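Local atomic coordinates of PKS_KS domain-containing protein (Photorhabdus luminescens subsp. laumondii, PDB entry 6SMO), a protein that probably acts as a beta-ketoacyl synthase that extends acyl chains on a carrier protein, and is captured here with a polyketide-like chain covalently attached. Residues T189-G194 with H369-A374; M213-S218 with L267-Y272; E285-A290 with K317-S322; N342-I347 with C404-I409; L363-G368 with P393-Q398. One frame throughout, in Å; residues are numbered along the deposited sequence.

Overall arrangement
All five contacts lie within one ketosynthase of the thiolase-like superfamily. Contact 1, whose centre lies about 5 Å from the centre of the chain, joins the starts of helices 193-206 and 372-388 and holds the acylated cysteine. Contacts 2 and 3, both nested in the loop that contact 1 closes, reach strands of one continuous order and touch through Leu269 and Leu286; Ala217 of contact 2 packs on Ala372 and Gly194. Contact 5 is nested in the loop closed by contact 4. Their centres are about 15 Å apart, and Thr394 OG1 and N probably hydrogen-bond to Tyr408 O and Ile409 O. Lys364 of contact 5 packs on His369, tying this region to the acylated site.

Contact 1 of 5, residues T189-G194 with H369-A374; sequences TGCAAG and HALAAA. With LKZ (3,5,7,9,11-pentakis(oxidanylidene)dodecanal), chain H.
Cys191 meets Leu371 and His369 while its SG is covalently bonded to C11 of the polyketide-like chain LKZ, an acyl-enzyme arrangement caught in the crystal. The sulfur, set beside its own backbone N (chi1 -65°), lies 3.5 Å from CB of Leu371. It also approaches the His369 ring obliquely, with SG 4.9 Å from the ring centroid. NE2 of that ring comes within 2.9 Å of LKZ O19, and Leu371 CD2 approaches the same oxygen at 3.2 Å, so the side chains of His369 and Leu371 both border the thioester carbonyl. His332 meets His369 nearby, consistent with the Cys-His-His set of this family.

Next to the cysteine, Gly190 takes the positive-phi corner of a type II' turn from Thr189 to Ala192. The Cys191 backbone N gives LKZ O23 a weak hydrogen bond of 3.4 Å. Small residues allow the chains close approach: Ala372 CB touches Gly190 O at 3.4 Å and Ala193 CB at 3.9 Å. Helices 193-206 and 372-388 both start here, with Glu219 of strand 212-219 packing against Leu371 and Ala372, and Ile431 and Ser433 of strand 431-438 against Ala192.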
# COMPACT_ATOMS: atom_id res chain seq x y z
N THR B 189 1.07 -0.89 -0.20
CA THR B 189 0.39 -2.15 -0.60
C THR B 189 0.38 -3.19 0.53
O THR B 189 0.81 -4.31 0.28
CB THR B 189 1.06 -2.75 -1.84
OG1 THR B 189 2.46 -2.61 -1.64
CG2 THR B 189 0.66 -2.04 -3.11
N GLY B 190 -0.14 -2.84 1.71
CA GLY B 190 -0.20 -3.79 2.84
C GLY B 190 1.14 -4.36 3.25
O GLY B 190 2.07 -3.59 3.50
N CYS B 191 1.19 -5.70 3.33
CA CYS B 191 2.34 -6.49 3.75
C CYS B 191 3.23 -6.87 2.59
O CYS B 191 4.15 -7.66 2.78
CB CYS B 191 1.79 -7.72 4.44
SG CYS B 191 0.98 -7.06 5.92
N ALA B 192 2.95 -6.35 1.40
CA ALA B 192 3.86 -6.58 0.25
C ALA B 192 4.61 -5.29 -0.10
O ALA B 192 5.51 -5.35 -0.92
CB ALA B 192 3.09 -7.14 -0.92
N ALA B 193 4.26 -4.19 0.56
CA ALA B 193 4.80 -2.82 0.39
C ALA B 193 6.33 -2.81 0.49
O ALA B 193 6.96 -2.09 -0.30
CB ALA B 193 4.17 -1.90 1.41
N GLY B 194 6.89 -3.57 1.44
CA GLY B 194 8.34 -3.68 1.67
C GLY B 194 9.10 -4.05 0.40
O GLY B 194 10.01 -3.29 0.03
N HIS B 369 5.37 -10.74 13.14
CA HIS B 369 4.92 -10.11 11.87
C HIS B 369 4.82 -8.59 12.02
O HIS B 369 3.94 -8.12 12.73
CB HIS B 369 3.61 -10.76 11.41
CG HIS B 369 3.31 -10.57 9.96
ND1 HIS B 369 4.02 -9.72 9.17
CD2 HIS B 369 2.35 -11.09 9.18
CE1 HIS B 369 3.53 -9.73 7.96
NE2 HIS B 369 2.51 -10.56 7.94
N ALA B 370 5.67 -7.87 11.28
CA ALA B 370 5.73 -6.39 11.29
C ALA B 370 5.07 -5.83 10.03
O ALA B 370 5.38 -4.71 9.66
CB ALA B 370 7.16 -5.93 11.42
N LEU B 371 4.23 -6.64 9.39
CA LEU B 371 3.46 -6.27 8.17
C LEU B 371 4.43 -5.89 7.05
O LEU B 371 5.18 -6.76 6.63
CB LEU B 371 2.44 -5.16 8.47
CG LEU B 371 1.73 -5.24 9.82
CD1 LEU B 371 0.66 -4.18 9.92
CD2 LEU B 371 1.12 -6.62 10.05
N ALA B 372 4.35 -4.65 6.57
CA ALA B 372 5.23 -4.15 5.49
C ALA B 372 6.69 -4.20 5.95
O ALA B 372 7.54 -4.64 5.17
CB ALA B 372 4.85 -2.73 5.16
N ALA B 373 6.95 -3.86 7.22
CA ALA B 373 8.32 -3.85 7.78
C ALA B 373 8.97 -5.24 7.75
O ALA B 373 10.18 -5.29 7.60
CB ALA B 373 8.31 -3.24 9.16
N ALA B 374 8.18 -6.31 7.89
CA ALA B 374 8.68 -7.70 7.90
C ALA B 374 9.40 -8.02 6.59
O ALA B 374 10.41 -8.71 6.65
CB ALA B 374 7.53 -8.65 8.11
C4 LKZ H . -5.58 -2.50 10.41
C5 LKZ H . -5.37 -2.13 8.97
C6 LKZ H . -3.94 -2.14 8.44
C7 LKZ H . -3.78 -3.29 7.47
C8 LKZ H . -2.46 -3.48 6.72
C10 LKZ H . -1.11 -8.44 5.79
C22 LKZ H . -5.73 -1.21 11.21
C11 LKZ H . 0.15 -8.12 6.55
O19 LKZ H . 0.41 -8.62 7.63
C3 LKZ H . -1.64 -7.08 5.38
O23 LKZ H . -1.89 -6.84 4.21
C2 LKZ H . -1.70 -6.00 6.47
C9 LKZ H . -2.55 -4.82 5.99
O20 LKZ H . -3.36 -4.95 5.09
O21 LKZ H . -4.69 -4.08 7.33
O22 LKZ H . -6.33 -1.81 8.27
O24 LKZ H . -6.82 -0.74 11.48
C23 LKZ H . -4.43 -0.56 11.64

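Contact 2 of 5, residues M213-S218 with L267-Y272; sequences MLAGAS and LILESY
Met213 pairs with Leu269 and Ala215 with Leu267, aligning strands 212-219 and 263-271 as antiparallel neighbours in the N-terminal half of the layered thiolase fold. Their short axes approach to 4.8 Å, and their directions differ by 138°, so the pairing is strongly twisted. Backbone hydrogen bonds come first. Each of these two hydrogen-bonded pairs exchanges two bonds; Ala215 N to Leu267 O is 3.0 Å long and nearly straight at the hydrogen (166°), whereas the two between Met213 and Leu269 are more bent. Leu214 and Ile268 form the intervening non-hydrogen-bonded pair.

Apolar contacts then divide between the faces. On that of Met213, Ala215, Leu267 and Leu269, Ala215 CB meets Leu269 CD1 at 3.9 Å, while Met213 CB and Leu269 CB approach only to 4.5 Å. Helix 193-206 packs on this face through Ala201, His204 and Ile205, and helix 372-388 reaches Leu267. Helix 95-111 lies across the other face, where Ala107, Met108 and Ala111 touch Ile268. There CG1 of Ile268 stands beside its backbone N (chi1 -54°), and the bend at chi2 brings CD1 to Leu214: the two side chains cross obliquely, with Ile268 CD1 3.7 Å from Leu214 CD1.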
# COMPACT_ATOMS: atom_id res chain seq x y z
N MET B 213 19.82 4.69 -4.15
CA MET B 213 18.39 4.60 -3.76
C MET B 213 18.26 3.99 -2.35
O MET B 213 18.70 2.84 -2.16
CB MET B 213 17.60 3.75 -4.76
CG MET B 213 16.13 4.10 -4.83
SD MET B 213 15.81 5.59 -5.81
CE MET B 213 14.06 5.83 -5.48
N LEU B 214 17.70 4.75 -1.41
CA LEU B 214 17.38 4.29 -0.03
C LEU B 214 15.97 3.67 -0.05
O LEU B 214 14.99 4.42 -0.19
CB LEU B 214 17.46 5.48 0.93
CG LEU B 214 17.45 5.12 2.42
CD1 LEU B 214 18.34 6.07 3.21
CD2 LEU B 214 16.04 5.13 2.98
N ALA B 215 15.89 2.34 0.09
CA ALA B 215 14.65 1.55 -0.03
C ALA B 215 14.42 0.73 1.25
O ALA B 215 15.41 0.47 1.97
CB ALA B 215 14.72 0.66 -1.25
N GLY B 216 13.17 0.33 1.50
CA GLY B 216 12.78 -0.51 2.65
C GLY B 216 11.36 -0.22 3.11
O GLY B 216 10.53 0.19 2.27
N ALA B 217 11.09 -0.44 4.40
CA ALA B 217 9.77 -0.21 5.04
C ALA B 217 9.91 -0.06 6.56
O ALA B 217 10.81 -0.71 7.13
CB ALA B 217 8.83 -1.33 4.68
N SER B 218 9.01 0.70 7.16
CA SER B 218 8.91 0.93 8.62
C SER B 218 7.47 0.67 9.07
O SER B 218 6.59 1.06 8.35
CB SER B 218 9.32 2.32 8.96
OG SER B 218 9.34 2.51 10.35
N LEU B 267 17.47 -0.85 3.16
CA LEU B 267 18.56 -1.32 2.25
C LEU B 267 19.00 -0.14 1.37
O LEU B 267 18.12 0.47 0.74
CB LEU B 267 18.04 -2.48 1.39
CG LEU B 267 17.83 -3.81 2.12
CD1 LEU B 267 16.49 -3.84 2.83
CD2 LEU B 267 17.94 -4.97 1.14
N ILE B 268 20.30 0.15 1.34
CA ILE B 268 20.92 1.12 0.39
C ILE B 268 21.20 0.38 -0.92
O ILE B 268 22.24 -0.29 -1.01
CB ILE B 268 22.19 1.77 0.98
CG1 ILE B 268 21.94 2.40 2.35
CG2 ILE B 268 22.78 2.78 0.00
CD1 ILE B 268 20.87 3.47 2.37
N LEU B 269 20.28 0.49 -1.88
CA LEU B 269 20.44 -0.05 -3.26
C LEU B 269 21.16 1.00 -4.11
O LEU B 269 20.83 2.19 -3.97
CB LEU B 269 19.06 -0.38 -3.85
CG LEU B 269 18.12 -1.19 -2.96
CD1 LEU B 269 16.83 -1.51 -3.71
CD2 LEU B 269 18.77 -2.47 -2.47
N GLU B 270 22.10 0.58 -4.96
CA GLU B 270 22.76 1.47 -5.95
C GLU B 270 23.28 0.65 -7.13
O GLU B 270 23.29 -0.60 -7.05
CB GLU B 270 23.87 2.29 -5.29
CG GLU B 270 24.92 1.48 -4.56
CD GLU B 270 26.00 2.34 -3.92
OE1 GLU B 270 26.83 2.90 -4.66
OE2 GLU B 270 26.01 2.46 -2.68
N SER B 271 23.68 1.35 -8.20
CA SER B 271 24.21 0.78 -9.47
C SER B 271 25.51 0.01 -9.19
O SER B 271 26.25 0.41 -8.27
CB SER B 271 24.43 1.88 -10.48
OG SER B 271 24.95 1.35 -11.70
N TYR B 272 25.76 -1.05 -9.96
CA TYR B 272 26.97 -1.91 -9.87
C TYR B 272 28.21 -1.07 -10.23
O TYR B 272 29.24 -1.21 -9.55
CB TYR B 272 26.84 -3.13 -10.77
CG TYR B 272 27.95 -4.14 -10.64
CD1 TYR B 272 28.20 -4.77 -9.43
CD2 TYR B 272 28.75 -4.48 -11.72
CE1 TYR B 272 29.22 -5.69 -9.29
CE2 TYR B 272 29.77 -5.41 -11.60
CZ TYR B 272 30.01 -6.02 -10.38
OH TYR B 272 31.02 -6.93 -10.25

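Contact 3 of 5, residues E285-A290 with K317-S322; sequences ELAGYA and KDAQIS
The backbones of Gly288 and Ala319 nearly touch, with their CA atoms 4.0 Å apart, where strand 284-293 passes the C-terminal end of helix 306-319 and the two touching parts run 138° apart. Asp318 supplies the polar link. Its CG lies anti to the backbone N (chi1 -171°), which carries the carboxylate across to the strand, where OD2 accepts the backbone N-H of Tyr289 at 2.9 Å. The bond is almost straight at the hydrogen and uses the anti side of OD2, with the donor 28° out of the carboxylate plane. OD2 also forms a salt bridge with Arg206, so one oxygen joins the strand, this helix end and helix 193-206; the arginine would probably help to stabilise the negative charge.

Two backbone motifs shape the meeting. Ala287 and Gly288 both face Val436 of strand 431-438, a classic beta bulge, while Gln320, with positive phi, is the C-prime residue of a Schellman motif that terminates the helix. Beside them runs an apolar patch. Ala287 CB meets Ala319 CB at 3.7 Å and Ile321 CD1 at 3.8 Å, so the methyl of the bulge residue is touched by one side chain from the last helical turn and another from just beyond it. Ala319 CB also lies 3.6 Å from Gly288 N. The CB of Tyr289 points away from the helix, and its OH hydrogen-bonds to OD1 of Asp196 on helix 193-206.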
# COMPACT_ATOMS: atom_id res chain seq x y z
N GLU B 285 23.44 -8.93 -4.96
CA GLU B 285 22.82 -8.33 -6.17
C GLU B 285 21.31 -8.56 -6.11
O GLU B 285 20.90 -9.72 -5.97
CB GLU B 285 23.42 -8.95 -7.44
CG GLU B 285 22.97 -8.27 -8.73
CD GLU B 285 23.26 -9.07 -9.99
OE1 GLU B 285 24.25 -9.82 -10.00
OE2 GLU B 285 22.49 -8.93 -10.96
N LEU B 286 20.52 -7.48 -6.21
CA LEU B 286 19.04 -7.53 -6.35
C LEU B 286 18.72 -7.67 -7.84
O LEU B 286 18.67 -6.65 -8.54
CB LEU B 286 18.43 -6.26 -5.73
CG LEU B 286 17.00 -6.40 -5.21
CD1 LEU B 286 16.72 -5.37 -4.12
CD2 LEU B 286 15.98 -6.27 -6.33
N ALA B 287 18.53 -8.92 -8.30
CA ALA B 287 18.56 -9.32 -9.73
C ALA B 287 17.23 -8.99 -10.43
O ALA B 287 17.28 -8.40 -11.53
CB ALA B 287 18.90 -10.78 -9.85
N GLY B 288 16.10 -9.37 -9.83
CA GLY B 288 14.77 -9.23 -10.45
C GLY B 288 13.66 -9.02 -9.43
O GLY B 288 13.88 -9.30 -8.24
N TYR B 289 12.51 -8.54 -9.91
CA TYR B 289 11.28 -8.25 -9.12
C TYR B 289 10.05 -8.54 -9.98
O TYR B 289 10.09 -8.32 -11.20
CB TYR B 289 11.28 -6.80 -8.63
CG TYR B 289 9.95 -6.30 -8.12
CD1 TYR B 289 9.47 -6.67 -6.88
CD2 TYR B 289 9.17 -5.44 -8.89
CE1 TYR B 289 8.26 -6.22 -6.40
CE2 TYR B 289 7.95 -4.98 -8.42
CZ TYR B 289 7.49 -5.37 -7.18
OH TYR B 289 6.29 -4.92 -6.71
N ALA B 290 8.97 -9.03 -9.34
CA ALA B 290 7.65 -9.27 -9.96
C ALA B 290 6.57 -9.19 -8.88
O ALA B 290 6.88 -9.48 -7.71
CB ALA B 290 7.64 -10.61 -10.66
N LYS B 317 12.24 -14.69 -14.71
CA LYS B 317 12.29 -14.17 -16.11
C LYS B 317 12.81 -12.72 -16.10
O LYS B 317 13.57 -12.36 -17.02
CB LYS B 317 10.92 -14.23 -16.79
CG LYS B 317 10.73 -15.38 -17.77
CD LYS B 317 10.43 -16.71 -17.11
CE LYS B 317 10.18 -17.82 -18.12
NZ LYS B 317 9.60 -19.02 -17.47
N ASP B 318 12.41 -11.94 -15.09
CA ASP B 318 12.81 -10.51 -14.91
C ASP B 318 14.31 -10.44 -14.60
O ASP B 318 14.98 -9.52 -15.12
CB ASP B 318 11.98 -9.84 -13.82
CG ASP B 318 12.20 -8.34 -13.73
OD1 ASP B 318 11.82 -7.65 -14.69
OD2 ASP B 318 12.76 -7.89 -12.72
N ALA B 319 14.81 -11.37 -13.78
CA ALA B 319 16.24 -11.47 -13.36
C ALA B 319 17.06 -12.15 -14.46
O ALA B 319 18.30 -12.03 -14.41
CB ALA B 319 16.34 -12.22 -12.06
N GLN B 320 16.41 -12.85 -15.39
CA GLN B 320 17.03 -13.64 -16.49
C GLN B 320 17.90 -14.75 -15.88
O GLN B 320 19.03 -14.96 -16.37
CB GLN B 320 17.84 -12.74 -17.43
CG GLN B 320 17.00 -11.69 -18.14
CD GLN B 320 17.82 -10.76 -18.99
OE1 GLN B 320 17.67 -9.54 -18.95
NE2 GLN B 320 18.72 -11.33 -19.78
N ILE B 321 17.38 -15.42 -14.85
CA ILE B 321 18.07 -16.53 -14.10
C ILE B 321 17.17 -17.77 -14.15
O ILE B 321 15.94 -17.62 -14.02
CB ILE B 321 18.39 -16.09 -12.65
CG1 ILE B 321 19.42 -14.96 -12.62
CG2 ILE B 321 18.84 -17.28 -11.81
CD1 ILE B 321 19.51 -14.25 -11.29
N SER B 322 17.78 -18.95 -14.35
CA SER B 322 17.10 -20.27 -14.42
C SER B 322 16.66 -20.69 -13.02
O SER B 322 17.38 -20.46 -12.06
CB SER B 322 18.00 -21.30 -15.06
OG SER B 322 17.32 -22.54 -15.21

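Contact 4 of 5, residues N342-I347 with C404-I409; sequences NESNAI and CDLDYI
The Tyr408 ring has Ser344 OG at its edge, near the ring plane, and Leu406 C over one face, 3.9 Å above the plane and displaced toward the rim. Cys404 C lies in plane at the edge, and the ring of Phe251 stacks on Tyr408. Backbone of the same loop thus borders the ring, while the phenol reaches helix 337-350. An Asx turn spans Asp407 to Ile409 in this loop, with Asp407 OD1 accepting the backbone N-H of Ile409 at 3.1 Å.

The polar join is between two hydroxyls: Tyr408 OH donates to Ser344 OG at 2.7 Å. Ser344 OG in turn hydrogen-bonds to the carbonyl O of Asp340, one turn earlier in the helix; its position beside the backbone N (chi1 -63°) suits that reach. Both roles of the buried serine hydroxyl, acceptor and donor, are therefore in use, which probably fixes its rotation. Cys404 SG approaches the same oxygen at 3.7 Å.

Apolar contact flanks the hydroxyl pair. Leu406 lays CD1 alongside the helix backbone, where it meets Ser344 O at 3.6 Å. Both Leu406 and Ile347 also pack on Ile360, so strand 360-361 adjoins the joint. Ile347 CG2 stands 4.4 Å from Leu406 CD1, a loose contact.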
# COMPACT_ATOMS: atom_id res chain seq x y z
N ASN B 342 -0.03 -22.32 1.32
CA ASN B 342 -0.07 -21.58 0.03
C ASN B 342 1.34 -21.50 -0.56
O ASN B 342 1.49 -21.77 -1.77
CB ASN B 342 -0.69 -20.18 0.21
CG ASN B 342 -0.63 -19.33 -1.04
OD1 ASN B 342 0.40 -18.73 -1.34
ND2 ASN B 342 -1.74 -19.26 -1.77
N GLU B 343 2.33 -21.14 0.26
CA GLU B 343 3.75 -20.93 -0.16
C GLU B 343 4.41 -22.28 -0.47
O GLU B 343 5.16 -22.35 -1.46
CB GLU B 343 4.53 -20.19 0.93
CG GLU B 343 4.18 -18.72 1.03
CD GLU B 343 5.12 -17.92 1.91
OE1 GLU B 343 5.12 -18.14 3.13
OE2 GLU B 343 5.86 -17.08 1.36
N SER B 344 4.15 -23.31 0.35
CA SER B 344 4.70 -24.68 0.19
C SER B 344 4.29 -25.25 -1.16
O SER B 344 5.17 -25.75 -1.89
CB SER B 344 4.27 -25.57 1.33
OG SER B 344 4.77 -25.09 2.57
N ASN B 345 2.99 -25.17 -1.49
CA ASN B 345 2.41 -25.68 -2.76
C ASN B 345 2.88 -24.81 -3.94
O ASN B 345 3.01 -25.36 -5.05
CB ASN B 345 0.88 -25.75 -2.70
CG ASN B 345 0.37 -26.83 -1.77
OD1 ASN B 345 0.99 -27.89 -1.64
ND2 ASN B 345 -0.77 -26.59 -1.14
N ALA B 346 3.12 -23.52 -3.70
CA ALA B 346 3.63 -22.56 -4.72
C ALA B 346 5.05 -22.94 -5.15
O ALA B 346 5.30 -22.99 -6.37
CB ALA B 346 3.58 -21.15 -4.18
N ILE B 347 5.93 -23.22 -4.18
CA ILE B 347 7.34 -23.65 -4.40
C ILE B 347 7.34 -25.02 -5.09
O ILE B 347 8.19 -25.24 -5.98
CB ILE B 347 8.13 -23.66 -3.08
CG1 ILE B 347 8.27 -22.25 -2.49
CG2 ILE B 347 9.49 -24.32 -3.25
CD1 ILE B 347 8.57 -22.22 -1.01
N CYS B 404 2.64 -29.46 4.68
CA CYS B 404 3.94 -28.74 4.63
C CYS B 404 5.08 -29.73 4.89
O CYS B 404 5.44 -29.92 6.07
CB CYS B 404 3.98 -27.60 5.66
SG CYS B 404 2.68 -26.36 5.41
N ASP B 405 5.63 -30.33 3.83
CA ASP B 405 6.62 -31.44 3.91
C ASP B 405 7.89 -31.08 3.12
O ASP B 405 8.50 -32.00 2.54
CB ASP B 405 6.00 -32.75 3.42
CG ASP B 405 5.54 -32.74 1.98
OD1 ASP B 405 5.18 -31.64 1.49
OD2 ASP B 405 5.54 -33.81 1.35
N LEU B 406 8.29 -29.80 3.13
CA LEU B 406 9.58 -29.32 2.56
C LEU B 406 10.58 -29.14 3.71
O LEU B 406 10.17 -29.27 4.88
CB LEU B 406 9.36 -28.00 1.81
CG LEU B 406 8.45 -28.08 0.59
CD1 LEU B 406 7.99 -26.69 0.17
CD2 LEU B 406 9.14 -28.78 -0.57
N ASP B 407 11.85 -28.85 3.38
CA ASP B 407 12.93 -28.56 4.36
C ASP B 407 12.74 -27.12 4.87
O ASP B 407 12.92 -26.19 4.06
CB ASP B 407 14.31 -28.77 3.74
CG ASP B 407 15.48 -28.58 4.70
OD1 ASP B 407 15.23 -28.27 5.89
OD2 ASP B 407 16.63 -28.74 4.25
N TYR B 408 12.39 -26.95 6.15
CA TYR B 408 12.09 -25.64 6.78
C TYR B 408 13.18 -25.25 7.78
O TYR B 408 13.00 -24.22 8.47
CB TYR B 408 10.71 -25.67 7.43
CG TYR B 408 9.58 -25.95 6.47
CD1 TYR B 408 9.34 -25.09 5.40
CD2 TYR B 408 8.77 -27.06 6.61
CE1 TYR B 408 8.31 -25.34 4.50
CE2 TYR B 408 7.75 -27.32 5.72
CZ TYR B 408 7.51 -26.46 4.66
OH TYR B 408 6.50 -26.71 3.78
N ILE B 409 14.28 -26.02 7.85
CA ILE B 409 15.47 -25.72 8.70
C ILE B 409 15.01 -25.51 10.14
O ILE B 409 15.13 -24.41 10.69
CB ILE B 409 16.23 -24.48 8.16
CG1 ILE B 409 16.33 -24.49 6.63
CG2 ILE B 409 17.60 -24.36 8.80
CD1 ILE B 409 16.21 -23.11 6.02

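Contact 5 of 5, residues L363-G368 with P393-Q398; sequences LKSMTG and PTINYQ
Ser365 sends its CB toward Ile395, where CB meets Ile395 O at 3.5 Å; Ser365 CB also lies near Thr394 CG2, at 4.1 Å. At the tip, OG stands between the backbone N and the carbonyl carbon (chi1 60°), and from there it faces two ways. It takes a weak hydrogen bond from Ile395 N at 3.3 Å, bent at the hydrogen, and is also hydrogen-bonded to the carbonyl O of Ser362 just before the segment. Ser365 OG also lies 3.7 Å from both Thr394 CA and Ile395 CG1.

Around this hydroxyl the remaining contact is van der Waals, in part against carbonyl oxygens. Met366 passes Ile395 at about a right angle, with Met366 CG 3.7 Å from Ile395 CD1, and its chain bends at chi3 so that Met366 CE comes to 3.5 Å from Pro393 O. The carbonyl O of Ser365 rests against Ile395 CD1 at 3.5 Å. Nearby, ND2 of Asn396 hydrogen-bonds to the carbonyl O of Thr248, and Thr248 OG1 is bonded to Lys364 O, so a third chain region borders both segments.

The contact joins the short, weakly bonded helix 364-367 to the loop leading away from strand 390-391, in the C-terminal part of the synthase. Within the helix, Leu363 O accepts from Met366 N, Thr367 N and Thr367 OG1. With one weak hydrogen bond across a buried interface, cohesion between the segments probably rests largely on the fit of Met366 and Ser365 against Ile395.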
# COMPACT_ATOMS: atom_id res chain seq x y z
N LEU B 363 11.57 -15.75 9.11
CA LEU B 363 12.16 -14.94 10.21
C LEU B 363 11.08 -14.60 11.24
O LEU B 363 11.44 -14.29 12.39
CB LEU B 363 12.78 -13.66 9.63
CG LEU B 363 13.78 -12.95 10.55
CD1 LEU B 363 15.11 -13.69 10.57
CD2 LEU B 363 13.98 -11.51 10.12
N LYS B 364 9.80 -14.68 10.85
CA LYS B 364 8.63 -14.32 11.69
C LYS B 364 8.49 -15.28 12.87
O LYS B 364 7.69 -14.96 13.78
CB LYS B 364 7.35 -14.30 10.85
CG LYS B 364 7.28 -13.22 9.78
CD LYS B 364 5.96 -13.19 9.03
CE LYS B 364 5.89 -12.13 7.96
NZ LYS B 364 6.77 -12.42 6.81
N SER B 365 9.21 -16.40 12.88
CA SER B 365 9.28 -17.36 14.01
C SER B 365 10.02 -16.73 15.20
O SER B 365 9.72 -17.12 16.35
CB SER B 365 9.93 -18.66 13.59
OG SER B 365 11.26 -18.44 13.14
N MET B 366 10.95 -15.81 14.93
CA MET B 366 11.76 -15.09 15.96
C MET B 366 11.25 -13.66 16.12
O MET B 366 11.10 -13.22 17.28
CB MET B 366 13.24 -15.06 15.55
CG MET B 366 13.84 -16.43 15.36
SD MET B 366 15.62 -16.38 15.01
CE MET B 366 15.62 -16.69 13.25
N THR B 367 11.00 -12.96 15.01
CA THR B 367 10.67 -11.50 14.97
C THR B 367 9.17 -11.26 15.16
O THR B 367 8.82 -10.18 15.68
CB THR B 367 11.12 -10.87 13.64
OG1 THR B 367 10.63 -11.68 12.57
CG2 THR B 367 12.62 -10.73 13.53
N GLY B 368 8.32 -12.20 14.76
CA GLY B 368 6.87 -11.98 14.60
C GLY B 368 6.59 -11.27 13.29
O GLY B 368 7.51 -11.20 12.45
N PRO B 393 17.51 -20.53 11.20
CA PRO B 393 16.47 -21.54 11.28
C PRO B 393 15.06 -20.97 11.51
O PRO B 393 14.95 -19.83 11.91
CB PRO B 393 16.91 -22.34 12.52
CG PRO B 393 17.53 -21.30 13.42
CD PRO B 393 18.18 -20.29 12.49
N THR B 394 14.04 -21.78 11.23
CA THR B 394 12.63 -21.55 11.64
C THR B 394 12.43 -22.19 13.02
O THR B 394 12.29 -23.42 13.07
CB THR B 394 11.64 -22.12 10.60
OG1 THR B 394 12.07 -21.73 9.30
CG2 THR B 394 10.22 -21.65 10.83
N ILE B 395 12.44 -21.38 14.08
CA ILE B 395 12.37 -21.87 15.49
C ILE B 395 10.91 -22.21 15.84
O ILE B 395 10.01 -21.88 15.04
CB ILE B 395 12.98 -20.87 16.49
CG1 ILE B 395 12.19 -19.56 16.57
CG2 ILE B 395 14.44 -20.61 16.15
CD1 ILE B 395 12.41 -18.80 17.86
N ASN B 396 10.71 -22.86 16.99
CA ASN B 396 9.38 -23.25 17.55
C ASN B 396 8.73 -24.30 16.64
O ASN B 396 7.48 -24.37 16.64
CB ASN B 396 8.48 -22.03 17.74
CG ASN B 396 9.16 -20.89 18.46
OD1 ASN B 396 10.02 -21.11 19.32
ND2 ASN B 396 8.79 -19.66 18.12
N TYR B 397 9.53 -25.09 15.91
CA TYR B 397 9.05 -26.19 15.04
C TYR B 397 8.71 -27.40 15.92
O TYR B 397 9.64 -28.11 16.36
CB TYR B 397 10.06 -26.54 13.95
CG TYR B 397 9.51 -27.41 12.86
CD1 TYR B 397 8.82 -26.86 11.79
CD2 TYR B 397 9.64 -28.79 12.90
CE1 TYR B 397 8.29 -27.65 10.78
CE2 TYR B 397 9.12 -29.60 11.90
CZ TYR B 397 8.44 -29.03 10.83
OH TYR B 397 7.93 -29.81 9.84
N GLN B 398 7.42 -27.62 16.16
CA GLN B 398 6.89 -28.68 17.07
C GLN B 398 6.55 -29.92 16.23
O GLN B 398 7.50 -30.60 15.78
CB GLN B 398 5.71 -28.12 17.87
CG GLN B 398 6.10 -26.99 18.82
CD GLN B 398 4.92 -26.17 19.26
OE1 GLN B 398 3.88 -26.71 19.64
NE2 GLN B 398 5.07 -24.86 19.23